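Local coordinates for fucolectin-related protein (Streptococcus pneumoniae, PDB 2WMF) that probably hydrolyses host blood-group carbohydrate antigens, acting as the catalytic module of a family 98 glycoside hydrolase, at residues H182-W187 with N359-P364; K246-H251 with M264-S269; M277-V282 with I314-H319. All blocks are in the same frame, centred on the assembly; numbering follows the deposited sequence.

From the N terminus, 182-187 follows the fifth strand of the (beta/alpha)8 barrel and is met by 359-364, far along the chain, in interaction 1. Interactions 2 and 3 are both nested inside that large loop. Interaction 2 closes first, over a short excursion after the seventh barrel strand; interaction 3 then opens and joins the helices 272-283 and 307-322, which flank the eighth barrel strand in the chain. The two stand in series, linked by a salt bridge between Lys246 and Glu278. The returning 359-364 loop touches both, through Lys250 and Asn281 among others, drawing chain beyond the barrel back against it.

Interaction 1 (H182-W187 with N359-P364); sequences HEKWFW and NDETMP
Lys184 and Glu361 alone join 182-187 directly to 359-364, in a salt bridge where NZ of Lys184 donates to OE2 of Glu361 over 2.7 Å. The two side chains reach out from opposite directions, each with its chain extended beyond CG. The ammonium group comes to OE2 on the syn side, 28° out of the carboxylate plane, and engages that one oxygen. Beside the other oxygen lies a methylene, CE of Lys184 standing 3.4 Å from OE1 of Glu361. OE1 is bonded by the backbone N of Gly221, so each carboxylate oxygen has its own donor, which should limit rotation of the group. NZ of Lys184 forms a second salt bridge with Asp218, and two acidic neighbours would be expected to favour its charged form.

Behind one partner stands a helix start, behind the other a turn. Lys184 opens the helix 184-192 immediately after Glu183 at the N-cap position. OE1 of Glu183 accepts from NE1 of Trp185 at 2.9 Å, close to the plane of the indole, and CB of Phe186 sits over one indole face. Glu361 occupies a type I turn from Asp360 to Met363. OD1 of Asp360 receives both the backbone N of Thr362, at 3.0 Å in an Asx turn, and OG1 of Thr362, at 2.6 Å; both reach it from the same face of the carboxylate. This double grip is consistent with a well-defined turn presenting Glu361.

The helix 219-231 lies next to both sides, with His182 and Trp187 packed on it and Glu361 bonded to Asp219 through the backbone. Met363 and Pro364 continue onto the helices 245-249 and 272-283, so the loop between strands 337-340 and 376-377 rests against three successive helices of the barrel.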
loop_
_atom_site.group_PDB
_atom_site.type_symbol
_atom_site.label_atom_id
_atom_site.label_comp_id
_atom_site.label_asym_id
_atom_site.label_seq_id
_atom_site.Cartn_x
_atom_site.Cartn_y
_atom_site.Cartn_z
ATOM N N HIS A 182 1.605 -10.151 -8.166
ATOM C CA HIS A 182 2.650 -9.243 -8.613
ATOM C C HIS A 182 3.283 -9.715 -9.913
ATOM O O HIS A 182 3.222 -10.910 -10.238
ATOM C CB HIS A 182 3.719 -9.111 -7.526
ATOM C CG HIS A 182 4.290 -7.748 -7.435
ATOM N ND1 HIS A 182 5.568 -7.406 -7.815
ATOM C CD2 HIS A 182 3.690 -6.597 -7.058
ATOM C CE1 HIS A 182 5.745 -6.112 -7.623
ATOM N NE2 HIS A 182 4.613 -5.596 -7.182
ATOM N N GLU A 183 3.923 -8.755 -10.583
ATOM C CA GLU A 183 4.732 -8.885 -11.787
ATOM C C GLU A 183 3.942 -8.682 -13.044
ATOM O O GLU A 183 2.796 -9.103 -13.137
ATOM C CB GLU A 183 5.557 -10.195 -11.776
ATOM C CG GLU A 183 6.495 -10.289 -10.517
ATOM C CD GLU A 183 7.435 -11.501 -10.520
ATOM O OE1 GLU A 183 7.776 -12.002 -11.609
ATOM O OE2 GLU A 183 7.872 -11.895 -9.432
ATOM N N LYS A 184 4.579 -8.071 -14.030
ATOM C CA LYS A 184 3.905 -7.694 -15.267
ATOM C C LYS A 184 3.410 -8.935 -16.029
ATOM O O LYS A 184 2.245 -9.020 -16.400
ATOM C CB LYS A 184 4.834 -6.891 -16.176
ATOM C CG LYS A 184 5.345 -5.545 -15.582
ATOM C CD LYS A 184 6.654 -5.089 -16.232
ATOM C CE LYS A 184 7.367 -3.991 -15.471
ATOM N NZ LYS A 184 8.873 -3.939 -15.708
ATOM N N TRP A 185 4.310 -9.885 -16.305
ATOM C CA TRP A 185 3.933 -11.096 -17.084
ATOM C C TRP A 185 2.779 -11.831 -16.378
ATOM O O TRP A 185 1.894 -12.381 -17.039
ATOM C CB TRP A 185 5.165 -12.017 -17.262
ATOM C CG TRP A 185 5.538 -12.683 -15.993
ATOM C CD1 TRP A 185 6.352 -12.180 -14.988
ATOM C CD2 TRP A 185 5.040 -13.933 -15.508
ATOM N NE1 TRP A 185 6.359 -13.053 -13.910
ATOM C CE2 TRP A 185 5.574 -14.132 -14.209
ATOM C CE3 TRP A 185 4.187 -14.919 -16.040
ATOM C CZ2 TRP A 185 5.295 -15.266 -13.470
ATOM C CZ3 TRP A 185 3.895 -16.047 -15.267
ATOM C CH2 TRP A 185 4.420 -16.184 -14.001
ATOM N N PHE A 186 2.787 -11.829 -15.042
ATOM C CA PHE A 186 1.836 -12.581 -14.249
ATOM C C PHE A 186 0.427 -11.995 -14.447
ATOM O O PHE A 186 -0.528 -12.687 -14.790
ATOM C CB PHE A 186 2.232 -12.603 -12.755
ATOM C CG PHE A 186 1.265 -13.378 -11.918
ATOM C CD1 PHE A 186 1.419 -14.734 -11.726
ATOM C CD2 PHE A 186 0.139 -12.755 -11.396
ATOM C CE1 PHE A 186 0.500 -15.492 -11.025
ATOM C CE2 PHE A 186 -0.820 -13.508 -10.669
ATOM C CZ PHE A 186 -0.642 -14.896 -10.509
ATOM N N TRP A 187 0.293 -10.705 -14.185
ATOM C CA TRP A 187 -1.004 -10.071 -14.338
ATOM C C TRP A 187 -1.463 -10.088 -15.800
ATOM O O TRP A 187 -2.694 -10.200 -16.077
ATOM C CB TRP A 187 -1.007 -8.644 -13.742
ATOM C CG TRP A 187 -1.125 -8.633 -12.265
ATOM C CD1 TRP A 187 -0.235 -8.124 -11.377
ATOM C CD2 TRP A 187 -2.237 -9.101 -11.476
ATOM N NE1 TRP A 187 -0.693 -8.273 -10.092
ATOM C CE2 TRP A 187 -1.913 -8.886 -10.122
ATOM C CE3 TRP A 187 -3.460 -9.709 -11.783
ATOM C CZ2 TRP A 187 -2.784 -9.228 -9.064
ATOM C CZ3 TRP A 187 -4.299 -10.098 -10.741
ATOM C CH2 TRP A 187 -3.969 -9.839 -9.398
ATOM N N ASN A 359 13.672 4.712 -11.291
ATOM C CA ASN A 359 15.002 4.227 -11.662
ATOM C C ASN A 359 15.209 2.771 -11.235
ATOM O O ASN A 359 16.201 2.131 -11.630
ATOM C CB ASN A 359 16.101 5.098 -11.012
ATOM C CG ASN A 359 16.088 6.574 -11.462
ATOM O OD1 ASN A 359 16.432 7.475 -10.666
ATOM N ND2 ASN A 359 15.748 6.821 -12.723
ATOM N N ASP A 360 14.294 2.232 -10.403
ATOM C CA ASP A 360 14.541 0.951 -9.751
ATOM C C ASP A 360 13.224 0.253 -9.416
ATOM O O ASP A 360 12.617 0.496 -8.359
ATOM C CB ASP A 360 15.306 1.157 -8.442
ATOM C CG ASP A 360 15.687 -0.155 -7.754
ATOM O OD1 ASP A 360 15.375 -1.257 -8.255
ATOM O OD2 ASP A 360 16.277 -0.063 -6.651
ATOM N N GLU A 361 12.790 -0.607 -10.324
ATOM C CA GLU A 361 11.521 -1.337 -10.157
ATOM C C GLU A 361 11.591 -2.445 -9.104
ATOM O O GLU A 361 10.573 -3.076 -8.810
ATOM C CB GLU A 361 10.989 -1.861 -11.462
ATOM C CG GLU A 361 10.434 -0.839 -12.433
ATOM C CD GLU A 361 9.508 -1.511 -13.411
ATOM O OE1 GLU A 361 8.387 -1.877 -12.969
ATOM O OE2 GLU A 361 9.928 -1.675 -14.576
ATOM N N THR A 362 12.771 -2.672 -8.505
ATOM C CA THR A 362 12.894 -3.634 -7.424
ATOM C C THR A 362 12.310 -3.086 -6.120
ATOM O O THR A 362 12.032 -3.853 -5.208
ATOM C CB THR A 362 14.334 -4.160 -7.162
ATOM O OG1 THR A 362 15.094 -3.178 -6.463
ATOM C CG2 THR A 362 14.997 -4.605 -8.460
ATOM N N MET A 363 12.130 -1.763 -6.063
ATOM C CA MET A 363 11.641 -1.094 -4.872
ATOM C C MET A 363 10.506 -0.119 -5.215
ATOM O O MET A 363 10.328 0.264 -6.362
ATOM C CB MET A 363 12.799 -0.332 -4.215
ATOM C CG MET A 363 13.860 -1.301 -3.670
ATOM S SD MET A 363 13.274 -2.137 -2.192
ATOM C CE MET A 363 13.497 -0.805 -0.955
ATOM N N PRO A 364 9.691 0.188 -4.214
ATOM C CA PRO A 364 8.401 0.811 -4.531
ATOM C C PRO A 364 8.412 2.312 -4.714
ATOM O O PRO A 364 7.449 2.857 -5.293
ATOM C CB PRO A 364 7.547 0.447 -3.291
ATOM C CG PRO A 364 8.542 0.329 -2.183
ATOM C CD PRO A 364 9.745 -0.268 -2.818
#

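Interaction 2 (K246-H251 with M264-S269)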
loop_
_atom_site.group_PDB
_atom_site.type_symbol
_atom_site.label_atom_id
_atom_site.label_comp_id
_atom_site.label_asym_id
_atom_site.label_seq_id
_atom_site.Cartn_x
_atom_site.Cartn_y
_atom_site.Cartn_z
ATOM N N LYS A 246 10.096 -7.405 1.741
ATOM C CA LYS A 246 10.977 -6.837 0.675
ATOM C C LYS A 246 12.367 -6.469 1.249
ATOM O O LYS A 246 13.404 -6.567 0.528
ATOM C CB LYS A 246 10.337 -5.654 -0.044
ATOM C CG LYS A 246 10.315 -4.313 0.717
ATOM C CD LYS A 246 9.851 -3.157 -0.156
ATOM C CE LYS A 246 8.450 -3.328 -0.696
ATOM N NZ LYS A 246 7.380 -3.453 0.337
ATOM N N TRP A 247 12.375 -6.004 2.495
ATOM C CA TRP A 247 13.606 -5.534 3.123
ATOM C C TRP A 247 14.607 -6.720 3.227
ATOM O O TRP A 247 15.814 -6.589 2.925
ATOM C CB TRP A 247 13.320 -4.873 4.484
ATOM C CG TRP A 247 14.328 -3.864 4.940
ATOM C CD1 TRP A 247 15.267 -4.046 5.886
ATOM C CD2 TRP A 247 14.454 -2.503 4.507
ATOM N NE1 TRP A 247 15.999 -2.885 6.095
ATOM C CE2 TRP A 247 15.536 -1.930 5.221
ATOM C CE3 TRP A 247 13.747 -1.701 3.596
ATOM C CZ2 TRP A 247 15.897 -0.583 5.069
ATOM C CZ3 TRP A 247 14.132 -0.379 3.438
ATOM C CH2 TRP A 247 15.193 0.160 4.148
ATOM N N TRP A 248 14.080 -7.877 3.609
ATOM C CA TRP A 248 14.835 -9.169 3.660
ATOM C C TRP A 248 15.248 -9.611 2.260
ATOM O O TRP A 248 16.391 -10.014 2.040
ATOM C CB TRP A 248 13.959 -10.230 4.314
ATOM C CG TRP A 248 14.613 -11.574 4.460
ATOM C CD1 TRP A 248 15.410 -12.004 5.492
ATOM C CD2 TRP A 248 14.504 -12.654 3.549
ATOM N NE1 TRP A 248 15.808 -13.304 5.256
ATOM C CE2 TRP A 248 15.253 -13.724 4.076
ATOM C CE3 TRP A 248 13.829 -12.837 2.334
ATOM C CZ2 TRP A 248 15.362 -14.943 3.437
ATOM C CZ3 TRP A 248 13.933 -14.074 1.701
ATOM C CH2 TRP A 248 14.713 -15.107 2.254
ATOM N N GLU A 249 14.345 -9.500 1.287
ATOM C CA GLU A 249 14.658 -9.904 -0.101
ATOM C C GLU A 249 15.857 -9.102 -0.663
ATOM O O GLU A 249 16.666 -9.639 -1.430
ATOM C CB GLU A 249 13.431 -9.742 -0.998
ATOM C CG GLU A 249 12.256 -10.697 -0.664
ATOM C CD GLU A 249 12.467 -12.142 -1.117
ATOM O OE1 GLU A 249 13.477 -12.428 -1.824
ATOM O OE2 GLU A 249 11.569 -12.986 -0.755
ATOM N N LYS A 250 15.932 -7.823 -0.286
ATOM C CA LYS A 250 17.017 -6.892 -0.694
ATOM C C LYS A 250 18.328 -7.107 0.045
ATOM O O LYS A 250 19.354 -6.468 -0.297
ATOM C CB LYS A 250 16.556 -5.448 -0.480
ATOM C CG LYS A 250 15.452 -5.040 -1.431
ATOM C CD LYS A 250 15.861 -4.939 -2.902
ATOM C CE LYS A 250 16.802 -3.803 -3.255
ATOM N NZ LYS A 250 17.165 -3.816 -4.728
ATOM N N HIS A 251 18.286 -7.967 1.063
ATOM C CA HIS A 251 19.410 -8.232 1.988
ATOM C C HIS A 251 19.732 -7.004 2.872
ATOM O O HIS A 251 20.870 -6.835 3.373
ATOM C CB HIS A 251 20.693 -8.675 1.245
ATOM C CG HIS A 251 20.529 -9.846 0.320
ATOM N ND1 HIS A 251 21.552 -10.279 -0.490
ATOM C CD2 HIS A 251 19.471 -10.644 0.037
ATOM C CE1 HIS A 251 21.144 -11.306 -1.218
ATOM N NE2 HIS A 251 19.892 -11.572 -0.900
ATOM N N MET A 264 15.314 -12.639 10.020
ATOM C CA MET A 264 13.913 -12.211 10.199
ATOM C C MET A 264 13.829 -10.774 10.697
ATOM O O MET A 264 12.840 -10.093 10.434
ATOM C CB MET A 264 13.117 -13.134 11.141
ATOM C CG MET A 264 12.813 -14.481 10.550
ATOM S SD MET A 264 11.744 -15.491 11.576
ATOM C CE MET A 264 12.973 -16.009 12.793
ATOM N N ARG A 265 14.859 -10.291 11.392
ATOM C CA ARG A 265 14.831 -8.910 11.847
ATOM C C ARG A 265 14.693 -7.915 10.660
ATOM O O ARG A 265 14.235 -6.778 10.828
ATOM C CB ARG A 265 16.050 -8.644 12.707
ATOM C CG ARG A 265 15.993 -9.363 14.008
ATOM C CD ARG A 265 17.229 -9.163 14.846
ATOM N NE ARG A 265 18.351 -9.928 14.310
ATOM C CZ ARG A 265 19.484 -10.177 14.983
ATOM N NH1 ARG A 265 19.677 -9.648 16.173
ATOM N NH2 ARG A 265 20.425 -10.933 14.435
ATOM N N SER A 266 15.110 -8.338 9.472
ATOM C CA SER A 266 14.951 -7.533 8.261
ATOM C C SER A 266 13.494 -7.188 7.978
ATOM O O SER A 266 13.187 -6.076 7.511
ATOM C CB SER A 266 15.626 -8.214 7.051
ATOM O OG SER A 266 17.020 -8.460 7.273
ATOM N N TYR A 267 12.561 -8.101 8.259
ATOM C CA TYR A 267 11.161 -7.747 7.976
ATOM C C TYR A 267 10.585 -6.761 8.995
ATOM O O TYR A 267 9.473 -6.232 8.812
ATOM C CB TYR A 267 10.262 -8.970 7.795
ATOM C CG TYR A 267 9.988 -9.879 8.974
ATOM C CD1 TYR A 267 9.505 -9.392 10.193
ATOM C CD2 TYR A 267 10.061 -11.286 8.817
ATOM C CE1 TYR A 267 9.200 -10.274 11.253
ATOM C CE2 TYR A 267 9.739 -12.167 9.869
ATOM C CZ TYR A 267 9.319 -11.674 11.082
ATOM O OH TYR A 267 8.956 -12.561 12.090
ATOM N N ALA A 268 11.354 -6.500 10.069
ATOM C CA ALA A 268 10.999 -5.511 11.080
ATOM C C ALA A 268 11.850 -4.238 10.970
ATOM O O ALA A 268 11.911 -3.427 11.907
ATOM C CB ALA A 268 11.080 -6.158 12.518
ATOM N N SER A 269 12.443 -4.040 9.780
ATOM C CA SER A 269 13.376 -2.965 9.559
ATOM C C SER A 269 13.039 -1.958 8.436
ATOM O O SER A 269 13.718 -0.955 8.277
ATOM C CB SER A 269 14.791 -3.521 9.379
ATOM O OG SER A 269 15.226 -4.206 10.557
#
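Trp247 and Trp248, adjacent on the helix 245-249 that follows the seventh barrel strand, 237-243, receive Ser266 and Ser269 in quite different ways. Both indoles have CG anti to the backbone N (chi1 -155° for Trp247), yet their successive positions on the helix send the rings apart. Trp247 lies along the backbone of 264-269. The carbonyl oxygen of Ser269 stands 3.6 Å above one face of its ring, displaced toward the rim, while CB of Ser269 is 3.6 Å from NE1 of Trp247. The carbonyl oxygen of Ser266 approaches obliquely and lies 3.3 Å from CB of Trp247. That same oxygen accepts the backbone N of Ser269.

Trp248 meets Ser266 at its root, for CB of Ser266 is 3.6 Å from CA of Trp248 and lies at the ring edge, near its plane. So small a side chain permits a very close approach of the two backbones, with the CA atoms of Trp248 and Ser266 4.9 Å apart. OG of Ser266 is placed beside its own backbone N (chi1 -57°) and bonds to the carbonyl of Tyr252. Ser269 has a similar rotamer, which returns OG to the carbonyl oxygen of Arg265 at 2.8 Å. The backbone N of Ala268 reaches that oxygen from the other face of the carbonyl plane. OG of Ser269 also bonds to Trp492, on the helix 489-493 that packs against this segment.

Past the helix, His251 takes positive phi in a Schellman motif, turning the chain into the excursion that returns as 264-269 and leads on to the helix 272-283. No hydrogen bond crosses the contact: NE1 of Trp247 bonds to the carbonyl of Thr253, on the connecting chain. Cohesion therefore rests on van der Waals packing of indole against carbonyls and serine methylenes, while NE1 of Trp247 and both serine hydroxyls bond within their own segment or outside both.

Interaction 3 (M277-V282 with I314-H319)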
loop_
_atom_site.group_PDB
_atom_site.type_symbol
_atom_site.label_atom_id
_atom_site.label_comp_id
_atom_site.label_asym_id
_atom_site.label_seq_id
_atom_site.Cartn_x
_atom_site.Cartn_y
_atom_site.Cartn_z
ATOM N N MET A 277 4.492 5.677 2.830
ATOM C CA MET A 277 4.797 6.139 1.470
ATOM C C MET A 277 4.332 5.130 0.386
ATOM O O MET A 277 3.792 5.521 -0.671
ATOM C CB MET A 277 6.278 6.449 1.354
ATOM C CG MET A 277 6.672 7.654 2.238
ATOM S SD MET A 277 8.419 7.733 2.794
ATOM C CE MET A 277 9.192 7.424 1.291
ATOM N N GLU A 278 4.515 3.829 0.639
ATOM C CA GLU A 278 3.938 2.791 -0.220
ATOM C C GLU A 278 2.380 2.924 -0.306
ATOM O O GLU A 278 1.817 2.799 -1.386
ATOM C CB GLU A 278 4.367 1.375 0.212
ATOM C CG GLU A 278 5.862 1.126 0.312
ATOM C CD GLU A 278 6.197 -0.341 0.269
ATOM O OE1 GLU A 278 5.549 -1.087 -0.487
ATOM O OE2 GLU A 278 7.090 -0.788 1.031
ATOM N N MET A 279 1.730 3.194 0.831
ATOM C CA MET A 279 0.286 3.419 0.811
ATOM C C MET A 279 -0.048 4.670 -0.022
ATOM O O MET A 279 -1.029 4.680 -0.767
ATOM C CB MET A 279 -0.292 3.605 2.224
ATOM C CG MET A 279 -0.050 2.383 3.163
ATOM S SD MET A 279 -0.464 2.784 4.893
ATOM C CE MET A 279 -2.251 2.957 4.834
ATOM N N MET A 280 0.767 5.732 0.103
ATOM C CA MET A 280 0.551 6.925 -0.717
ATOM C C MET A 280 0.565 6.655 -2.236
ATOM O O MET A 280 -0.204 7.229 -2.952
ATOM C CB MET A 280 1.596 7.984 -0.397
ATOM C CG MET A 280 1.326 9.327 -1.054
ATOM S SD MET A 280 2.619 10.564 -0.770
ATOM C CE MET A 280 2.277 10.986 0.933
ATOM N N ASN A 281 1.441 5.766 -2.722
ATOM C CA ASN A 281 1.473 5.389 -4.126
ATOM C C ASN A 281 0.143 4.805 -4.582
ATOM O O ASN A 281 -0.251 4.989 -5.743
ATOM C CB ASN A 281 2.572 4.335 -4.350
ATOM C CG ASN A 281 3.984 4.916 -4.339
ATOM O OD1 ASN A 281 4.201 6.126 -4.165
ATOM N ND2 ASN A 281 4.965 4.016 -4.475
ATOM N N VAL A 282 -0.479 4.063 -3.675
ATOM C CA VAL A 282 -1.779 3.394 -3.953
ATOM C C VAL A 282 -2.896 4.457 -3.914
ATOM O O VAL A 282 -3.646 4.636 -4.912
ATOM C CB VAL A 282 -2.014 2.233 -2.978
ATOM C CG1 VAL A 282 -3.455 1.732 -3.071
ATOM C CG2 VAL A 282 -0.971 1.080 -3.264
ATOM N N ILE A 314 -1.734 3.501 10.531
ATOM C CA ILE A 314 -2.967 4.186 10.970
ATOM C C ILE A 314 -3.001 5.676 10.580
ATOM O O ILE A 314 -4.009 6.136 10.065
ATOM C CB ILE A 314 -3.255 3.924 12.487
ATOM C CG1 ILE A 314 -3.675 2.461 12.633
ATOM C CG2 ILE A 314 -4.305 4.927 13.036
ATOM C CD1 ILE A 314 -5.062 2.129 12.014
ATOM N N PRO A 315 -1.897 6.432 10.775
ATOM C CA PRO A 315 -2.001 7.850 10.400
ATOM C C PRO A 315 -2.299 8.058 8.915
ATOM O O PRO A 315 -3.110 8.930 8.559
ATOM C CB PRO A 315 -0.648 8.432 10.841
ATOM C CG PRO A 315 -0.269 7.565 11.999
ATOM C CD PRO A 315 -0.666 6.170 11.551
ATOM N N PHE A 316 -1.704 7.228 8.046
ATOM C CA PHE A 316 -1.948 7.409 6.624
ATOM C C PHE A 316 -3.346 6.916 6.262
ATOM O O PHE A 316 -4.029 7.570 5.489
ATOM C CB PHE A 316 -0.894 6.842 5.698
ATOM C CG PHE A 316 -1.030 7.398 4.347
ATOM C CD1 PHE A 316 -0.486 8.641 4.038
ATOM C CD2 PHE A 316 -1.798 6.745 3.413
ATOM C CE1 PHE A 316 -0.735 9.237 2.792
ATOM C CE2 PHE A 316 -2.019 7.323 2.123
ATOM C CZ PHE A 316 -1.481 8.564 1.835
ATOM N N PHE A 317 -3.792 5.826 6.860
ATOM C CA PHE A 317 -5.143 5.343 6.588
ATOM C C PHE A 317 -6.205 6.375 7.040
ATOM O O PHE A 317 -7.226 6.585 6.324
ATOM C CB PHE A 317 -5.407 3.986 7.204
ATOM C CG PHE A 317 -6.684 3.352 6.699
ATOM C CD1 PHE A 317 -6.797 2.915 5.390
ATOM C CD2 PHE A 317 -7.778 3.250 7.532
ATOM C CE1 PHE A 317 -7.955 2.387 4.916
ATOM C CE2 PHE A 317 -8.968 2.701 7.056
ATOM C CZ PHE A 317 -9.058 2.284 5.744
ATOM N N ARG A 318 -5.962 7.030 8.183
ATOM C CA ARG A 318 -6.830 8.127 8.647
ATOM C C ARG A 318 -6.863 9.249 7.598
ATOM O O ARG A 318 -7.930 9.827 7.317
ATOM C CB ARG A 318 -6.428 8.654 10.021
ATOM C CG ARG A 318 -6.807 7.750 11.162
ATOM C CD ARG A 318 -6.355 8.288 12.510
ATOM N NE ARG A 318 -7.068 7.611 13.580
ATOM C CZ ARG A 318 -6.564 7.340 14.759
ATOM N NH1 ARG A 318 -5.319 7.669 15.063
ATOM N NH2 ARG A 318 -7.304 6.723 15.645
ATOM N N HIS A 319 -5.706 9.593 7.023
ATOM C CA HIS A 319 -5.677 10.554 5.923
ATOM C C HIS A 319 -6.625 10.127 4.803
ATOM O O HIS A 319 -7.397 10.963 4.261
ATOM C CB HIS A 319 -4.261 10.768 5.357
ATOM C CG HIS A 319 -4.230 11.766 4.248
ATOM N ND1 HIS A 319 -4.282 13.130 4.457
ATOM C CD2 HIS A 319 -4.164 11.590 2.907
ATOM C CE1 HIS A 319 -4.216 13.745 3.289
ATOM N NE2 HIS A 319 -4.201 12.840 2.334
#
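Two helices of the (beta/alpha)8 barrel, 272-283 and 307-322, pack side by side here, with Phe316 of the second set against Met279 and Met280 of the first. The short segments run nearly parallel, 22° apart in direction, with axes 10.0 Å from each other. CG of Phe316 stands anti to the backbone N (chi1 -164°), which carries the ring across to the neighbouring helix. CD2 of Phe316 lies 3.7 Å from CB of Met279, the two side chains sliding past one another in opposite directions. Met280 instead crosses the phenyl group at about a right angle, with its CB 3.8 Å from CZ of Phe316 and its CE 3.9 Å from CE1 of Phe316.

The earlier helix leads from the seventh barrel strand to the eighth, 289-293, as part of a beta-alpha-beta crossover; the later one follows that last strand. Met279 bends at its thioether, bringing CE to 4.1 Å from CB of Phe317, and also touches Tyr290 and Phe292 of the barrel wall. Met280 packs against Tyr432, Tyr434 and Tyr467, on strands of an antiparallel sheet beyond the barrel. Nearby, the ring of His319 meets Tyr283 edge-to-face, and its NE2 bonds to the hydroxyl of Tyr432.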